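Local coordinates for ATP-dependent RNA helicase HrpB (Escherichia coli, PDB 6EUD), which hydrolyses ATP to ADP and phosphate as a DExH-box NTPase and RNA helicase that binds single-stranded RNA, at residues P192-A195 with H196-F199; V205-A208 with E209-Q213; L254-Q257 with R258-I261; Q313-Q317 with A318-Q322. All coordinates share one frame; numbering follows the deposited sequence. Where two conformers were deposited one is given.

From the N terminus the four contacts follow in series; none encloses or crosses another, and each is local. Interaction 1 closes the turn between strand 186-190 and helix 199-213. Interaction 2 lies farther along that same helix, its centre about 15 Å from the centre of interaction 1. Interaction 3 makes up the short helix 256-261 and the residues leading into it, between strands 243-248 and 269-274. Interaction 4 is the corner where strand 307-314 gives way to helix 317-325. Helix 199-213 packs on strand 287-302, which M320 of interaction 4 also touches; the contacts lie around the mixed sheet of the helicase C-terminal domain.

Interaction 1. Residues P192-A195 with H196-F199; sequences PLPA and HQRF
A type I beta turn from P194 to Q197 reverses the chain just ahead of helix 199-213. Its closing bond, from Q197 N to P194 O, is weak: 3.4 Å long, though fairly straight at 160°. Two waters bridge carbonyls across the turn. One molecule donates to P194 O at 2.7 Å and to Q197 O at 2.8 Å, while a second donates to both A195 O and Q197 O, and the Q197 carbonyl thus takes two water protons. The imidazole of H196 turns one face to P194, whose CB makes a CH-pi contact 3.7 Å from the ring centroid, displaced toward CE1 and NE2. With chi1 at 53°, H196 CG is tucked in over its own backbone, which folds the ring back over the proline. In the conformer given, the extended side chain of Q197 crosses the same pyrrolidine, with Q197 CD 3.4 Å from P194 CG; a second conformer was built, so this touch may hold part of the time. Farther along, L193 CD1 meets F199 CD1 at 4.1 Å and lies equally near CE1 of that ring. R198, at the N-cap position of the helix, forms a salt bridge with D200. L193 also rests on A202 and V203 of helix 199-213, while F199 reaches C293 and Q295 on strand 287-302, which sets the turn at the junction of helix and sheet.

Interaction 2. Residues V205-A208 with E209-Q213; sequences VATA and EMLRQ
The carbonyls of V205 to A208 accept from the backbone N-H groups of E209 to R212 in the i to i+4 pattern of an alpha helix. E209 N meets V205 O at 3.1 Å, M210 N bonds A206 O and L211 N bonds T207 O, whereas the bond from R212 N to A208 O is bent and weak. The charged interaction lies one turn on. R212 presents its guanidinium side-on to E209: NE donates almost straight (170°) to OE1 at 3.1 Å, from above the carboxylate plane, and NH2 completes the salt bridge, meeting OE2 at 3.0 Å on its syn side but tilted out of the plane. The carboxylate carbon lies at the guanidinium edge, in its plane. A bend at chi2 (64°) curls the E209 chain toward R212, and Q213 NE2 also approaches OE2, at a modelled distance so short that its exact value is doubtful. With an alanine at E209, the R212 guanidinium is likely to lose its charged mate and be freer to turn. Van der Waals contacts are mostly of side-chain carbons against carbonyl oxygens: L211 CG lies 3.3 Å from T207 O, and E209 CB packs 3.5 Å from V205 O. T207 OG1 is hydrogen-bonded to V203 O, one turn earlier. On the buried side T207, M210 and L211 pack on L218 of strand 217-221, and M210 continues across L289 and V291 of strand 287-302 to I334 and L336 of strand 333-337, joining the helix to the sheet.

Interaction 3. Residues L254-Q257 with R258-I261; sequences LNDQ and RKAI
K259 N bonds N255 O at 2.7 Å, the shortest of the hydrogen bonds that start this helix, with an N-H...O angle of 156°. The same carbonyl also receives R258 N at 3.0 Å, but that bond is weak and strongly bent, so N255 O serves as a shared acceptor where the first turn forms. The next two donors continue the alpha-helical pattern: A260 N reaches D256 O at 3.0 Å, and I261 N reaches Q257 O at 3.1 Å. Beyond the backbone, D256 and K259 run side by side and point the same way. The lysine is extended until its chi3 of 62° bends the end of the chain, leaving NZ 4.0 Å from D256 OD1. That is too far for a salt bridge, yet the opposite charges probably attract weakly at this surface. Packing is chiefly of aliphatic carbons against carbonyl oxygens. I261 CG1, beside its own backbone N with chi1 at -69°, covers Q257 O at 3.2 Å, while R258 CG lies 3.5 Å from L254 O before the arginine bends away. A260 O accepts a bond from K270 NZ, K259 and A260 touch C246, and A260 also touches L248. The side chain of I261 comes within about 9 Å of that of T32 in the predicted ATP site. Such a short helix between the parallel strands 243-248 and 269-274 makes a beta-alpha-beta unit, the building block of the RecA-like C-terminal domain of superfamily 2 helicases.

Interaction 4. Residues Q313-Q317 with A318-Q322; sequences QRVSQ and ASMTQ
S316 and S319 meet through their hydroxyls at the N-terminal end of helix 317-325, where S316 holds the N-cap position and Q322 opens the QRAGRAGR sequence, motif VI of superfamily 2 helicases. OG of S316 and OG of S319 are hydrogen-bonded at 2.8 Å, either able to donate. The S316 chi1 of 74° swings its hydroxyl over the backbone, facing S319. S351 OG bonds S316 OG as well and S319 OG weakly, so the buried pair belongs to a trio of serines. V315 points toward the helix: its CG1 reaches between S319 CB at 3.6 Å and M320 CG at 3.9 Å. M320 meets V315 through that CG, and the bend at chi3 (-66°) brings its CE to 3.9 Å from Q317 CA. Shortening M320 to an alanine is likely to open a gap beside V315 CG1 and take away the methyl that lies over Q317 CA. M320 also touches D292 of strand 287-302. The extended side chain of Q317 bonds A347 O through NE2. The backbone closes the turn through M320 N to S316 O, 2.9 Å and 160° at the hydrogen, and T321 N donates to Q317 O at 2.9 Å, while T321 CB rests against that same oxygen at 3.4 Å.

Interaction 1. Residues P192-A195 with H196-F199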
loop_
_atom_site.group_PDB
_atom_site.type_symbol
_atom_site.label_atom_id
_atom_site.label_comp_id
_atom_site.label_asym_id
_atom_site.label_seq_id
_atom_site.Cartn_x
_atom_site.Cartn_y
_atom_site.Cartn_z
ATOM N N PRO A 192 -13.758 6.056 -28.016
ATOM C CA PRO A 192 -13.874 4.895 -27.126
ATOM C C PRO A 192 -13.847 3.617 -27.939
ATOM O O PRO A 192 -14.299 3.657 -29.074
ATOM C CB PRO A 192 -15.236 5.093 -26.444
ATOM C CG PRO A 192 -16.018 5.926 -27.409
ATOM C CD PRO A 192 -15.023 6.801 -28.138
ATOM N N LEU A 193 -13.318 2.523 -27.386
ATOM C CA LEU A 193 -13.337 1.233 -28.075
ATOM C C LEU A 193 -14.653 0.527 -27.774
ATOM O O LEU A 193 -15.127 0.548 -26.641
ATOM C CB LEU A 193 -12.139 0.375 -27.661
ATOM C CG LEU A 193 -10.813 1.105 -27.907
ATOM C CD1 LEU A 193 -9.624 0.336 -27.402
ATOM C CD2 LEU A 193 -10.653 1.406 -29.400
ATOM N N PRO A 194 -15.260 -0.089 -28.794
ATOM C CA PRO A 194 -16.536 -0.763 -28.533
ATOM C C PRO A 194 -16.401 -1.977 -27.609
ATOM O O PRO A 194 -15.394 -2.691 -27.644
ATOM C CB PRO A 194 -17.018 -1.172 -29.937
ATOM C CG PRO A 194 -15.821 -1.148 -30.776
ATOM C CD PRO A 194 -14.880 -0.131 -30.211
ATOM N N ALA A 195 -17.424 -2.182 -26.781
ATOM C CA ALA A 195 -17.492 -3.309 -25.851
ATOM C C ALA A 195 -17.606 -4.679 -26.554
ATOM O O ALA A 195 -17.270 -5.714 -25.957
ATOM C CB ALA A 195 -18.668 -3.118 -24.893
ATOM N N HIS A 196 -18.080 -4.685 -27.800
ATOM C CA HIS A 196 -18.249 -5.926 -28.559
ATOM C C HIS A 196 -17.050 -6.295 -29.469
ATOM O O HIS A 196 -17.159 -7.175 -30.320
ATOM C CB HIS A 196 -19.512 -5.833 -29.408
ATOM C CG HIS A 196 -19.551 -4.616 -30.265
ATOM N ND1 HIS A 196 -18.768 -4.473 -31.395
ATOM C CD2 HIS A 196 -20.253 -3.459 -30.146
ATOM C CE1 HIS A 196 -19.001 -3.299 -31.945
ATOM N NE2 HIS A 196 -19.894 -2.662 -31.208
ATOM N N GLN A 197 -15.928 -5.605 -29.305
ATOM C CA GLN A 197 -14.701 -5.906 -30.040
ATOM C C GLN A 197 -13.576 -6.248 -29.065
ATOM O O GLN A 197 -13.510 -5.675 -27.975
ATOM C CB GLN A 197 -14.274 -4.720 -30.921
ATOM C CG GLN A 197 -15.124 -4.495 -32.166
ATOM C CD GLN A 197 -14.577 -3.391 -33.067
ATOM O OE1 GLN A 197 -13.547 -2.792 -32.777
ATOM N NE2 GLN A 197 -15.277 -3.115 -34.161
ATOM N N ARG A 198 -12.690 -7.165 -29.459
ATOM C CA ARG A 198 -11.477 -7.427 -28.687
ATOM C C ARG A 198 -10.625 -6.162 -28.613
ATOM O O ARG A 198 -10.737 -5.289 -29.470
ATOM C CB ARG A 198 -10.662 -8.560 -29.306
ATOM C CG ARG A 198 -11.468 -9.809 -29.588
ATOM C CD ARG A 198 -10.612 -10.882 -30.231
ATOM N NE ARG A 198 -9.583 -11.330 -29.310
ATOM C CZ ARG A 198 -8.301 -11.420 -29.623
ATOM N NH1 ARG A 198 -7.922 -11.114 -30.854
ATOM N NH2 ARG A 198 -7.405 -11.830 -28.722
ATOM N N PHE A 199 -9.768 -6.059 -27.597
ATOM C CA PHE A 199 -8.868 -4.917 -27.506
ATOM C C PHE A 199 -7.967 -4.811 -28.756
ATOM O O PHE A 199 -7.921 -3.756 -29.394
ATOM C CB PHE A 199 -8.022 -5.001 -26.222
ATOM C CG PHE A 199 -7.031 -3.874 -26.058
ATOM C CD1 PHE A 199 -7.444 -2.618 -25.602
ATOM C CD2 PHE A 199 -5.678 -4.067 -26.350
ATOM C CE1 PHE A 199 -6.533 -1.575 -25.442
ATOM C CE2 PHE A 199 -4.752 -3.029 -26.185
ATOM C CZ PHE A 199 -5.186 -1.780 -25.725
HETATM O O HOH W 1 -12.678 -3.082 -27.504
HETATM O O HOH W 2 -14.202 -5.724 -25.080
#

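Interaction 2. Residues V205-A208 with E209-Q213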
loop_
_atom_site.group_PDB
_atom_site.type_symbol
_atom_site.label_atom_id
_atom_site.label_comp_id
_atom_site.label_asym_id
_atom_site.label_seq_id
_atom_site.Cartn_x
_atom_site.Cartn_y
_atom_site.Cartn_z
ATOM N N VAL A 205 -8.056 -1.408 -35.711
ATOM C CA VAL A 205 -9.003 -0.748 -36.584
ATOM C C VAL A 205 -8.894 0.757 -36.438
ATOM O O VAL A 205 -8.893 1.475 -37.423
ATOM C CB VAL A 205 -10.441 -1.212 -36.306
ATOM C CG1 VAL A 205 -11.466 -0.235 -36.903
ATOM C CG2 VAL A 205 -10.637 -2.610 -36.878
ATOM N N ALA A 206 -8.790 1.238 -35.204
ATOM C CA ALA A 206 -8.646 2.670 -34.966
ATOM C C ALA A 206 -7.363 3.188 -35.608
ATOM O O ALA A 206 -7.368 4.251 -36.224
ATOM C CB ALA A 206 -8.661 2.975 -33.467
ATOM N N THR A 207 -6.283 2.416 -35.488
ATOM C CA THR A 207 -4.963 2.808 -35.989
ATOM C C THR A 207 -4.910 2.827 -37.528
ATOM O O THR A 207 -4.351 3.757 -38.124
ATOM C CB THR A 207 -3.869 1.867 -35.431
ATOM O OG1 THR A 207 -3.871 1.941 -34.000
ATOM C CG2 THR A 207 -2.486 2.235 -35.930
ATOM N N ALA A 208 -5.503 1.821 -38.168
ATOM C CA ALA A 208 -5.529 1.767 -39.627
ATOM C C ALA A 208 -6.344 2.918 -40.178
ATOM O O ALA A 208 -6.048 3.433 -41.259
ATOM C CB ALA A 208 -6.096 0.429 -40.120
ATOM N N GLU A 209 -7.366 3.327 -39.435
ATOM C CA GLU A 209 -8.191 4.434 -39.866
ATOM C C GLU A 209 -7.444 5.765 -39.740
ATOM O O GLU A 209 -7.607 6.650 -40.575
ATOM C CB GLU A 209 -9.493 4.461 -39.071
ATOM C CG GLU A 209 -10.423 5.640 -39.401
ATOM C CD GLU A 209 -10.956 5.614 -40.846
ATOM O OE1 GLU A 209 -10.793 4.587 -41.550
ATOM O OE2 GLU A 209 -11.549 6.627 -41.275
ATOM N N MET A 210 -6.631 5.918 -38.704
ATOM C CA MET A 210 -5.794 7.105 -38.599
ATOM C C MET A 210 -4.773 7.212 -39.745
ATOM O O MET A 210 -4.527 8.294 -40.284
ATOM C CB MET A 210 -5.079 7.125 -37.258
ATOM C CG MET A 210 -4.508 8.497 -36.932
ATOM S SD MET A 210 -4.926 9.011 -35.306
ATOM C CE MET A 210 -4.037 10.516 -35.267
ATOM N N LEU A 211 -4.205 6.072 -40.114
ATOM C CA LEU A 211 -3.255 5.990 -41.207
ATOM C C LEU A 211 -3.923 6.368 -42.517
ATOM O O LEU A 211 -3.297 6.917 -43.414
ATOM C CB LEU A 211 -2.674 4.575 -41.301
ATOM C CG LEU A 211 -1.807 4.146 -40.113
ATOM C CD1 LEU A 211 -1.389 2.683 -40.229
ATOM C CD2 LEU A 211 -0.597 5.039 -40.016
ATOM N N ARG A 212 -5.206 6.064 -42.623
ATOM C CA ARG A 212 -5.934 6.304 -43.857
ATOM C C ARG A 212 -6.279 7.777 -44.018
ATOM O O ARG A 212 -6.291 8.290 -45.119
ATOM C CB ARG A 212 -7.206 5.466 -43.898
ATOM C CG ARG A 212 -7.915 5.456 -45.262
ATOM C CD ARG A 212 -9.305 4.817 -45.180
ATOM N NE ARG A 212 -10.234 5.645 -44.411
ATOM C CZ ARG A 212 -10.894 6.692 -44.906
ATOM N NH1 ARG A 212 -10.736 7.048 -46.180
ATOM N NH2 ARG A 212 -11.717 7.391 -44.131
ATOM N N GLN A 213 -6.572 8.454 -42.918
ATOM C CA GLN A 213 -7.021 9.829 -43.008
ATOM C C GLN A 213 -5.884 10.825 -42.865
ATOM O O GLN A 213 -5.984 11.958 -43.329
ATOM C CB GLN A 213 -8.087 10.115 -41.949
ATOM C CG GLN A 213 -9.396 9.402 -42.186
ATOM C CD GLN A 213 -10.489 9.910 -41.269
ATOM O OE1 GLN A 213 -10.445 11.051 -40.806
ATOM N NE2 GLN A 213 -11.473 9.061 -40.992
#

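Interaction 3. Residues L254-Q257 with R258-I261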
loop_
_atom_site.group_PDB
_atom_site.type_symbol
_atom_site.label_atom_id
_atom_site.label_comp_id
_atom_site.label_asym_id
_atom_site.label_seq_id
_atom_site.Cartn_x
_atom_site.Cartn_y
_atom_site.Cartn_z
ATOM N N LEU A 254 17.964 -5.594 -31.292
ATOM C CA LEU A 254 19.077 -4.643 -31.430
ATOM C C LEU A 254 18.840 -3.612 -32.537
ATOM O O LEU A 254 18.812 -2.409 -32.271
ATOM C CB LEU A 254 20.399 -5.393 -31.686
ATOM C CG LEU A 254 21.652 -4.697 -32.241
ATOM C CD1 LEU A 254 22.907 -5.328 -31.645
ATOM C CD2 LEU A 254 21.726 -4.764 -33.769
ATOM N N ASN A 255 18.681 -4.094 -33.770
ATOM C CA ASN A 255 18.464 -3.238 -34.935
ATOM C C ASN A 255 16.983 -2.911 -35.135
ATOM O O ASN A 255 16.636 -1.881 -35.722
ATOM C CB ASN A 255 19.031 -3.895 -36.202
ATOM C CG ASN A 255 18.183 -5.056 -36.695
ATOM O OD1 ASN A 255 17.469 -5.693 -35.924
ATOM N ND2 ASN A 255 18.256 -5.329 -37.993
ATOM N N ASP A 256 16.122 -3.805 -34.652
ATOM C CA ASP A 256 14.683 -3.566 -34.635
ATOM C C ASP A 256 14.372 -2.372 -33.740
ATOM O O ASP A 256 13.448 -1.608 -34.010
ATOM C CB ASP A 256 13.931 -4.816 -34.168
ATOM C CG ASP A 256 13.824 -5.876 -35.258
ATOM O OD1 ASP A 256 14.378 -5.667 -36.357
ATOM O OD2 ASP A 256 13.190 -6.922 -35.018
ATOM N N GLN A 257 15.167 -2.215 -32.687
ATOM C CA GLN A 257 15.091 -1.035 -31.837
ATOM C C GLN A 257 15.485 0.234 -32.608
ATOM O O GLN A 257 14.933 1.314 -32.377
ATOM C CB GLN A 257 15.982 -1.215 -30.604
ATOM C CG GLN A 257 15.586 -2.414 -29.742
ATOM C CD GLN A 257 16.201 -2.395 -28.350
ATOM O OE1 GLN A 257 16.289 -1.346 -27.697
ATOM N NE2 GLN A 257 16.622 -3.565 -27.885
ATOM N N ARG A 258 16.433 0.092 -33.533
ATOM C CA ARG A 258 16.900 1.211 -34.346
ATOM C C ARG A 258 15.922 1.506 -35.466
ATOM O O ARG A 258 15.677 2.665 -35.798
ATOM C CB ARG A 258 18.285 0.925 -34.929
ATOM C CG ARG A 258 19.355 0.687 -33.881
ATOM C CD ARG A 258 19.492 1.885 -32.946
ATOM N NE ARG A 258 19.932 3.090 -33.646
ATOM C CZ ARG A 258 21.205 3.404 -33.856
ATOM N NH1 ARG A 258 22.165 2.603 -33.410
ATOM N NH2 ARG A 258 21.519 4.518 -34.504
ATOM N N LYS A 259 15.370 0.447 -36.047
ATOM C CA LYS A 259 14.366 0.582 -37.095
ATOM C C LYS A 259 13.126 1.328 -36.580
ATOM O O LYS A 259 12.542 2.152 -37.287
ATOM C CB LYS A 259 13.971 -0.789 -37.622
ATOM C CG LYS A 259 13.058 -0.738 -38.814
ATOM C CD LYS A 259 12.667 -2.130 -39.256
ATOM C CE LYS A 259 11.911 -2.853 -38.168
ATOM N NZ LYS A 259 11.460 -4.175 -38.663
ATOM N N ALA A 260 12.744 1.037 -35.342
ATOM C CA ALA A 260 11.667 1.759 -34.684
ATOM C C ALA A 260 12.037 3.209 -34.316
ATOM O O ALA A 260 11.198 4.090 -34.428
ATOM C CB ALA A 260 11.212 1.009 -33.441
ATOM N N ILE A 261 13.270 3.473 -33.886
ATOM C CA ILE A 261 13.603 4.824 -33.419
ATOM C C ILE A 261 13.914 5.747 -34.578
ATOM O O ILE A 261 13.528 6.916 -34.562
ATOM C CB ILE A 261 14.798 4.835 -32.431
ATOM C CG1 ILE A 261 14.388 4.186 -31.104
ATOM C CG2 ILE A 261 15.296 6.266 -32.181
ATOM C CD1 ILE A 261 15.419 4.318 -30.001
#

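Interaction 4. Residues Q313-Q317 with A318-Q322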
loop_
_atom_site.group_PDB
_atom_site.type_symbol
_atom_site.label_atom_id
_atom_site.label_comp_id
_atom_site.label_asym_id
_atom_site.label_seq_id
_atom_site.Cartn_x
_atom_site.Cartn_y
_atom_site.Cartn_z
ATOM N N GLN A 313 -4.546 -0.326 -15.797
ATOM C CA GLN A 313 -5.393 0.785 -15.380
ATOM C C GLN A 313 -5.298 1.978 -16.331
ATOM O O GLN A 313 -4.371 2.065 -17.150
ATOM C CB GLN A 313 -5.027 1.226 -13.968
ATOM C CG GLN A 313 -3.615 1.758 -13.849
ATOM C CD GLN A 313 -3.324 2.315 -12.475
ATOM O OE1 GLN A 313 -4.024 2.011 -11.506
ATOM N NE2 GLN A 313 -2.295 3.144 -12.382
ATOM N N ARG A 314 -6.262 2.887 -16.204
ATOM C CA ARG A 314 -6.283 4.120 -16.988
ATOM C C ARG A 314 -5.085 4.963 -16.678
ATOM O O ARG A 314 -4.662 5.083 -15.529
ATOM C CB ARG A 314 -7.556 4.926 -16.722
ATOM C CG ARG A 314 -8.745 4.380 -17.460
ATOM C CD ARG A 314 -8.583 4.508 -18.967
ATOM N NE ARG A 314 -9.570 3.694 -19.660
ATOM C CZ ARG A 314 -10.835 4.051 -19.843
ATOM N NH1 ARG A 314 -11.260 5.224 -19.398
ATOM N NH2 ARG A 314 -11.671 3.237 -20.481
ATOM N N VAL A 315 -4.539 5.533 -17.732
ATOM C CA VAL A 315 -3.398 6.428 -17.668
ATOM C C VAL A 315 -3.891 7.796 -17.167
ATOM O O VAL A 315 -5.057 8.147 -17.353
ATOM C CB VAL A 315 -2.740 6.480 -19.073
ATOM C CG1 VAL A 315 -1.784 7.618 -19.231
ATOM C CG2 VAL A 315 -2.058 5.140 -19.376
ATOM N N SER A 316 -3.039 8.553 -16.488
ATOM C CA SER A 316 -3.455 9.859 -15.988
ATOM C C SER A 316 -3.518 10.924 -17.089
ATOM O O SER A 316 -2.982 10.729 -18.174
ATOM C CB SER A 316 -2.508 10.322 -14.886
ATOM O OG SER A 316 -1.265 10.725 -15.436
ATOM N N GLN A 317 -4.169 12.046 -16.791
ATOM C CA GLN A 317 -4.204 13.160 -17.718
ATOM C C GLN A 317 -2.799 13.663 -18.046
ATOM O O GLN A 317 -2.501 13.966 -19.212
ATOM C CB GLN A 317 -5.051 14.307 -17.164
ATOM C CG GLN A 317 -6.489 13.904 -16.856
ATOM C CD GLN A 317 -7.401 15.101 -16.588
ATOM O OE1 GLN A 317 -7.234 16.154 -17.189
ATOM N NE2 GLN A 317 -8.357 14.941 -15.678
ATOM N N ALA A 318 -1.933 13.759 -17.041
ATOM C CA ALA A 318 -0.579 14.244 -17.301
ATOM C C ALA A 318 0.160 13.325 -18.287
ATOM O O ALA A 318 0.824 13.801 -19.206
ATOM C CB ALA A 318 0.213 14.394 -15.997
ATOM N N SER A 319 0.022 12.014 -18.145
ATOM C CA SER A 319 0.732 11.153 -19.090
ATOM C C SER A 319 0.008 11.035 -20.430
ATOM O O SER A 319 0.649 10.844 -21.461
ATOM C CB SER A 319 0.995 9.772 -18.497
ATOM O OG SER A 319 0.013 9.416 -17.571
ATOM N N MET A 320 -1.310 11.171 -20.443
ATOM C CA MET A 320 -1.991 11.237 -21.731
ATOM C C MET A 320 -1.498 12.460 -22.511
ATOM O O MET A 320 -1.277 12.410 -23.734
ATOM C CB MET A 320 -3.499 11.282 -21.542
ATOM C CG MET A 320 -4.141 9.884 -21.360
ATOM S SD MET A 320 -5.942 9.911 -21.463
ATOM C CE MET A 320 -6.323 10.866 -19.995
ATOM N N THR A 321 -1.282 13.548 -21.787
ATOM C CA THR A 321 -0.771 14.778 -22.382
ATOM C C THR A 321 0.696 14.615 -22.788
ATOM O O THR A 321 1.105 15.060 -23.860
ATOM C CB THR A 321 -0.940 15.966 -21.419
ATOM O OG1 THR A 321 -2.341 16.237 -21.277
ATOM C CG2 THR A 321 -0.268 17.195 -21.954
ATOM N N GLN A 322 1.483 13.953 -21.950
ATOM C CA GLN A 322 2.870 13.686 -22.309
ATOM C C GLN A 322 2.923 12.796 -23.570
ATOM O O GLN A 322 3.731 13.034 -24.468
ATOM C CB GLN A 322 3.613 13.050 -21.146
ATOM C CG GLN A 322 5.057 12.715 -21.415
ATOM C CD GLN A 322 5.964 13.934 -21.496
ATOM O OE1 GLN A 322 5.663 14.988 -20.928
ATOM N NE2 GLN A 322 7.092 13.790 -22.198
#